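Local coordinates for hydrogenase expression/formation protein (hypb) (Archaeoglobus fulgidus, PDB 2WSM) that probably binds and hydrolyses GTP as a SIMIBI-class G3E GTPase, dimerizing in a GTP-dependent way, and serves as a nickel- and zinc-binding hydrogenase maturation factor, at residues 202-205 with 206-209; 136-139 with 140-143. One frame throughout, in Å; residues are numbered along the deposited sequence.

Interaction 1 (202-205 with 206-209)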
ATOM      1  N   GLU A 202      25.882 -14.584   2.461  1.00 31.72           N
ATOM      2  CA  GLU A 202      26.858 -14.495   1.386  1.00 30.43           C
ATOM      3  C   GLU A 202      26.147 -14.295   0.058  1.00 30.50           C
ATOM      4  O   GLU A 202      26.598 -13.535  -0.798  1.00 31.29           O
ATOM      5  CB  GLU A 202      27.702 -15.765   1.339  1.00 35.28           C
ATOM      6  CG  GLU A 202      28.347 -16.119   2.673  1.00 43.23           C
ATOM      7  CD  GLU A 202      29.566 -15.270   2.995  1.00 47.79           C
ATOM      8  OE1 GLU A 202      29.783 -14.233   2.320  1.00 40.12           O
ATOM      9  OE2 GLU A 202      30.308 -15.652   3.930  1.00 53.69           O
ATOM     10  N   GLU A 203      25.031 -14.994  -0.110  1.00 27.75           N
ATOM     11  CA  GLU A 203      24.225 -14.835  -1.307  1.00 32.06           C
ATOM     12  C   GLU A 203      23.789 -13.378  -1.440  1.00 30.56           C
ATOM     13  O   GLU A 203      23.867 -12.802  -2.525  1.00 30.33           O
ATOM     14  CB  GLU A 203      23.014 -15.763  -1.260  1.00 27.62           C
ATOM     15  CG  GLU A 203      22.116 -15.671  -2.481  1.00 40.33           C
ATOM     16  CD  GLU A 203      21.219 -16.898  -2.659  1.00 46.17           C
ATOM     17  OE1 GLU A 203      20.918 -17.587  -1.657  1.00 44.69           O
ATOM     18  OE2 GLU A 203      20.814 -17.170  -3.808  1.00 47.35           O
ATOM     19  N   TRP A 204      23.339 -12.792  -0.329  1.00 26.69           N
ATOM     20  CA  TRP A 204      22.910 -11.395  -0.302  1.00 23.16           C
ATOM     21  C   TRP A 204      24.052 -10.476  -0.696  1.00 23.52           C
ATOM     22  O   TRP A 204      23.897  -9.581  -1.528  1.00 26.11           O
ATOM     23  CB  TRP A 204      22.394 -11.033   1.095  1.00 24.33           C
ATOM     24  CG  TRP A 204      22.340  -9.555   1.395  1.00 21.41           C
ATOM     25  CD1 TRP A 204      23.164  -8.864   2.229  1.00 24.79           C
ATOM     26  CD2 TRP A 204      21.410  -8.594   0.866  1.00 24.72           C
ATOM     27  NE1 TRP A 204      22.807  -7.533   2.256  1.00 23.24           N
ATOM     28  CE2 TRP A 204      21.735  -7.342   1.427  1.00 21.36           C
ATOM     29  CE3 TRP A 204      20.342  -8.670  -0.032  1.00 20.91           C
ATOM     30  CZ2 TRP A 204      21.024  -6.174   1.127  1.00 23.51           C
ATOM     31  CZ3 TRP A 204      19.631  -7.507  -0.328  1.00 21.09           C
ATOM     32  CH2 TRP A 204      19.977  -6.280   0.248  1.00 21.09           C
ATOM     33  N   ILE A 205      25.212 -10.714  -0.099  1.00 25.26           N
ATOM     34  CA  ILE A 205      26.382  -9.886  -0.357  1.00 30.07           C
ATOM     35  C   ILE A 205      26.785 -10.008  -1.821  1.00 32.64           C
ATOM     36  O   ILE A 205      27.057  -9.005  -2.485  1.00 33.15           O
ATOM     37  CB  ILE A 205      27.554 -10.283   0.554  1.00 31.58           C
ATOM     38  CG1 ILE A 205      27.230  -9.943   2.010  1.00 29.35           C
ATOM     39  CG2 ILE A 205      28.832  -9.597   0.107  1.00 36.87           C
ATOM     40  CD1 ILE A 205      27.318  -8.467   2.332  1.00 29.40           C
ATOM     41  N   ASP A 206      26.806 -11.241  -2.319  1.00 26.88           N
ATOM     42  CA  ASP A 206      27.101 -11.501  -3.726  1.00 31.49           C
ATOM     43  C   ASP A 206      26.165 -10.743  -4.661  1.00 31.67           C
ATOM     44  O   ASP A 206      26.588 -10.236  -5.695  1.00 35.44           O
ATOM     45  CB  ASP A 206      27.031 -13.002  -4.022  1.00 36.56           C
ATOM     46  CG  ASP A 206      28.199 -13.775  -3.421  1.00 39.43           C
ATOM     47  OD1 ASP A 206      29.297 -13.194  -3.283  1.00 39.98           O
ATOM     48  OD2 ASP A 206      28.016 -14.966  -3.089  1.00 43.42           O
ATOM     49  N   PHE A 207      24.887 -10.669  -4.305  1.00 29.18           N
ATOM     50  CA  PHE A 207      23.937  -9.895  -5.097  1.00 30.47           C
ATOM     51  C   PHE A 207      24.322  -8.416  -5.121  1.00 30.50           C
ATOM     52  O   PHE A 207      24.241  -7.763  -6.160  1.00 30.72           O
ATOM     53  CB  PHE A 207      22.523 -10.065  -4.546  1.00 31.39           C
ATOM     54  CG  PHE A 207      21.589  -8.943  -4.902  1.00 34.89           C
ATOM     55  CD1 PHE A 207      21.024  -8.865  -6.162  1.00 32.82           C
ATOM     56  CD2 PHE A 207      21.255  -7.979  -3.964  1.00 28.16           C
ATOM     57  CE1 PHE A 207      20.155  -7.842  -6.484  1.00 33.69           C
ATOM     58  CE2 PHE A 207      20.390  -6.957  -4.280  1.00 28.06           C
ATOM     59  CZ  PHE A 207      19.839  -6.885  -5.543  1.00 31.33           C
ATOM     60  N   LEU A 208      24.740  -7.893  -3.974  1.00 27.94           N
ATOM     61  CA  LEU A 208      25.173  -6.499  -3.892  1.00 31.86           C
ATOM     62  C   LEU A 208      26.428  -6.241  -4.734  1.00 29.82           C
ATOM     63  O   LEU A 208      26.507  -5.244  -5.438  1.00 31.47           O
ATOM     64  CB  LEU A 208      25.424  -6.090  -2.439  1.00 26.47           C
ATOM     65  CG  LEU A 208      24.213  -5.925  -1.523  1.00 24.77           C
ATOM     66  CD1 LEU A 208      24.676  -5.536  -0.121  1.00 21.30           C
ATOM     67  CD2 LEU A 208      23.238  -4.892  -2.088  1.00 21.77           C
ATOM     68  N   ARG A 209      27.405  -7.136  -4.648  1.00 29.99           N
ATOM     69  CA  ARG A 209      28.615  -7.010  -5.457  1.00 38.13           C
ATOM     70  C   ARG A 209      28.252  -7.006  -6.934  1.00 36.93           C
ATOM     71  O   ARG A 209      28.784  -6.216  -7.714  1.00 42.36           O
ATOM     72  CB  ARG A 209      29.609  -8.138  -5.154  1.00 38.41           C
ATOM     73  CG  ARG A 209      30.267  -8.043  -3.779  1.00 40.50           C
ATOM     74  CD  ARG A 209      31.310  -9.145  -3.572  1.00 44.13           C
ATOM     75  NE  ARG A 209      32.016  -9.006  -2.300  1.00 49.37           N
ATOM     76  CZ  ARG A 209      32.002  -9.912  -1.326  1.00 51.99           C
ATOM     77  NH1 ARG A 209      32.677  -9.692  -0.203  1.00 49.79           N
ATOM     78  NH2 ARG A 209      31.321 -11.042  -1.475  1.00 51.45           N
TER
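The C-terminal alpha-helix 201-212, the last element of this P-loop NTPase fold, brings W204 against L208 one turn on, and I205 against R209. Four i to i+4 backbone bonds run through it, from D206 N to E202 O (2.8 Å) through to R209 N to I205 O (2.9 Å). A chi1 of 161° leans the W204 indole toward the C-terminal end of the helix, and L208 CD1 sits over one face, 3.6 Å from W204 NE1. A branched aliphatic tip suits that broad apolar face. The F207 ring meets the indole obliquely, F207 CD2 lying 4.0 Å from W204 CZ3 with the ring planes at 35°. W204 NE1 is hydrogen-bonded to T50 OG1. Losing the indole to an alanine here would probably leave L208 and F207 without the surface they pack on, and T50 OG1 without its partner. On another side of the helix, I205 CG2 lies over one face of the R209 guanidinium, 3.3 Å from R209 NH2. With CG beside its backbone N (chi1 -70°) and the chain extended from CG to NE, R209 carries its guanidinium back to I205. R209 NH2 also forms a long salt bridge, with a weak hydrogen bond, to D206 OD1 (3.5 Å), which meets the guanidinium at its edge, so arginine offers a flat face to isoleucine and an edge to the acid. The buried W204, I205 and L208 turn to helix 43-54, touching L46, R53 and I54, and T50 respectively; E202 OE1 adds a salt bridge to R53 of that helix, while E203 and F207 touch strand 189-192.

Interaction 2 (136-139 with 140-143)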
ATOM      1  N   MET A 136      11.475  -7.772   1.908  1.00 22.21           N
ATOM      2  CA  MET A 136      11.844  -8.686   2.971  1.00 20.35           C
ATOM      3  C   MET A 136      10.614  -9.146   3.730  1.00 23.00           C
ATOM      4  O   MET A 136       9.753  -8.340   4.070  1.00 21.71           O
ATOM      5  CB  MET A 136      12.796  -7.993   3.949  1.00 22.93           C
ATOM      6  CG  MET A 136      14.151  -7.633   3.356  1.00 25.49           C
ATOM      7  SD  MET A 136      15.277  -6.924   4.580  1.00 25.03           S
ATOM      8  CE  MET A 136      15.525  -8.320   5.670  1.00 22.94           C
ATOM      9  N   VAL A 137      10.540 -10.441   4.005  1.00 21.38           N
ATOM     10  CA  VAL A 137       9.507 -10.958   4.886  1.00 24.00           C
ATOM     11  C   VAL A 137      10.094 -11.984   5.859  1.00 24.17           C
ATOM     12  O   VAL A 137      10.942 -12.804   5.492  1.00 25.89           O
ATOM     13  CB  VAL A 137       8.329 -11.569   4.091  1.00 27.89           C
ATOM     14  CG1 VAL A 137       8.749 -12.871   3.412  1.00 20.80           C
ATOM     15  CG2 VAL A 137       7.145 -11.798   4.998  1.00 25.58           C
ATOM     16  N   SER A 138       9.652 -11.922   7.104  1.00 20.69           N
ATOM     17  CA  SER A 138      10.092 -12.873   8.113  1.00 29.68           C
ATOM     18  C   SER A 138       9.068 -14.005   8.224  1.00 28.30           C
ATOM     19  O   SER A 138       7.875 -13.780   8.003  1.00 23.10           O
ATOM     20  CB  SER A 138      10.284 -12.162   9.459  1.00 28.03           C
ATOM     21  OG  SER A 138      10.081 -13.044  10.550  1.00 33.72           O
ATOM     22  N   VAL A 139       9.532 -15.213   8.554  1.00 26.97           N
ATOM     23  CA  VAL A 139       8.635 -16.366   8.677  1.00 31.99           C
ATOM     24  C   VAL A 139       7.657 -16.198   9.827  1.00 31.42           C
ATOM     25  O   VAL A 139       6.620 -16.851   9.861  1.00 35.15           O
ATOM     26  CB  VAL A 139       9.382 -17.719   8.860  1.00 25.98           C
ATOM     27  CG1 VAL A 139      10.168 -18.084   7.608  1.00 24.24           C
ATOM     28  CG2 VAL A 139      10.264 -17.700  10.108  1.00 29.35           C
ATOM     29  N   THR A 140       7.991 -15.320  10.765  1.00 33.79           N
ATOM     30  CA  THR A 140       7.136 -15.070  11.921  1.00 30.38           C
ATOM     31  C   THR A 140       5.888 -14.297  11.534  1.00 31.15           C
ATOM     32  O   THR A 140       4.987 -14.117  12.351  1.00 35.40           O
ATOM     33  CB  THR A 140       7.889 -14.297  13.025  1.00 36.18           C
ATOM     34  OG1 THR A 140       8.246 -12.998  12.542  1.00 38.68           O
ATOM     35  CG2 THR A 140       9.160 -15.035  13.416  1.00 39.35           C
ATOM     36  N   GLU A 141       5.830 -13.844  10.286  1.00 35.33           N
ATOM     37  CA  GLU A 141       4.680 -13.079   9.808  1.00 32.47           C
ATOM     38  C   GLU A 141       3.562 -13.991   9.304  1.00 31.44           C
ATOM     39  O   GLU A 141       2.461 -13.531   9.006  1.00 30.83           O
ATOM     40  CB  GLU A 141       5.104 -12.102   8.708  1.00 29.74           C
ATOM     41  CG  GLU A 141       5.999 -10.977   9.200  1.00 36.00           C
ATOM     42  CD  GLU A 141       6.612 -10.172   8.067  1.00 32.63           C
ATOM     43  OE1 GLU A 141       5.853  -9.613   7.246  1.00 29.22           O
ATOM     44  OE2 GLU A 141       7.857 -10.096   8.007  1.00 31.63           O
ATOM     45  N   GLY A 142       3.844 -15.284   9.222  1.00 33.76           N
ATOM     46  CA  GLY A 142       2.894 -16.222   8.651  1.00 35.47           C
ATOM     47  C   GLY A 142       3.274 -16.577   7.226  1.00 31.69           C
ATOM     48  O   GLY A 142       3.687 -15.711   6.455  1.00 29.83           O
ATOM     49  N   ASP A 143       3.136 -17.851   6.872  1.00 30.81           N
ATOM     50  CA  ASP A 143       3.552 -18.322   5.551  1.00 32.58           C
ATOM     51  C   ASP A 143       2.547 -18.042   4.429  1.00 28.14           C
ATOM     52  O   ASP A 143       2.753 -18.460   3.290  1.00 27.88           O
ATOM     53  CB  ASP A 143       3.933 -19.807   5.596  1.00 36.90           C
ATOM     54  CG  ASP A 143       2.836 -20.673   6.173  1.00 37.84           C
ATOM     55  OD1 ASP A 143       1.659 -20.425   5.858  1.00 33.09           O
ATOM     56  OD2 ASP A 143       3.154 -21.608   6.938  1.00 40.10           O
TER
HETATM   57  O   HOH W   1       7.270  -7.886   5.483  1.00 21.71           O
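The E141 carboxylate meets V137 and S138 where strand 132-138 runs out into a short 3-10 turn. At M136 the link is indirect: a water donates both to M136 O and to E141 OE1, 2.8 Å from the latter. V137 CG2, anti to the backbone N, lies 3.4 Å from E141 OE1, setting a methyl beside the carboxylate. S138 does most of the work. Its N-H points almost straight at E141 OE2 (2.7 Å, 172°), which it meets from above the carboxylate plane; water and amide thus hold the two oxygens of one group, and an extended glutamate is long enough to reach both. S138 OG and T140 OG1 share a 2.7 Å hydrogen bond, for which two small hydroxyl residues are well suited. E141 N returns to S138 O (3.1 Å), and G142 N closes the turn on V139 O (3.3 Å). G142 has phi 101° and psi 139°, where a side chain would collide with the preceding carbonyl O, hence glycine. M136 and V137 pair with the flanking strands 31-37 and 158-162 through M36 and V160, V137 and V139 touch helix 174-184, and E141 touches A38 and S41 of the loop before helix 43-54.

How the interactions relate
Interactions 1 and 2 lie in series along the chain, their centres about 21 Å apart and their nearest atoms about 6 Å apart, without touching. Helix 43-54 links them: interaction 1 packs on its L46, T50, R53 and I54, whereas M136 of interaction 2 touches K43 and L46. L46 is therefore a shared neighbour, touched by W204 and by M136. Interaction 2 probably lies near the nucleotide site: E141, which touches A38 and S41, is close to, without touching, residues that fit a P-loop (G37, G42, K43, T44). Interaction 1 packs against positions mostly farther along helix 43-54, beside strand 189-192, the outermost on its side within this chain, and belongs to the packing of the fold.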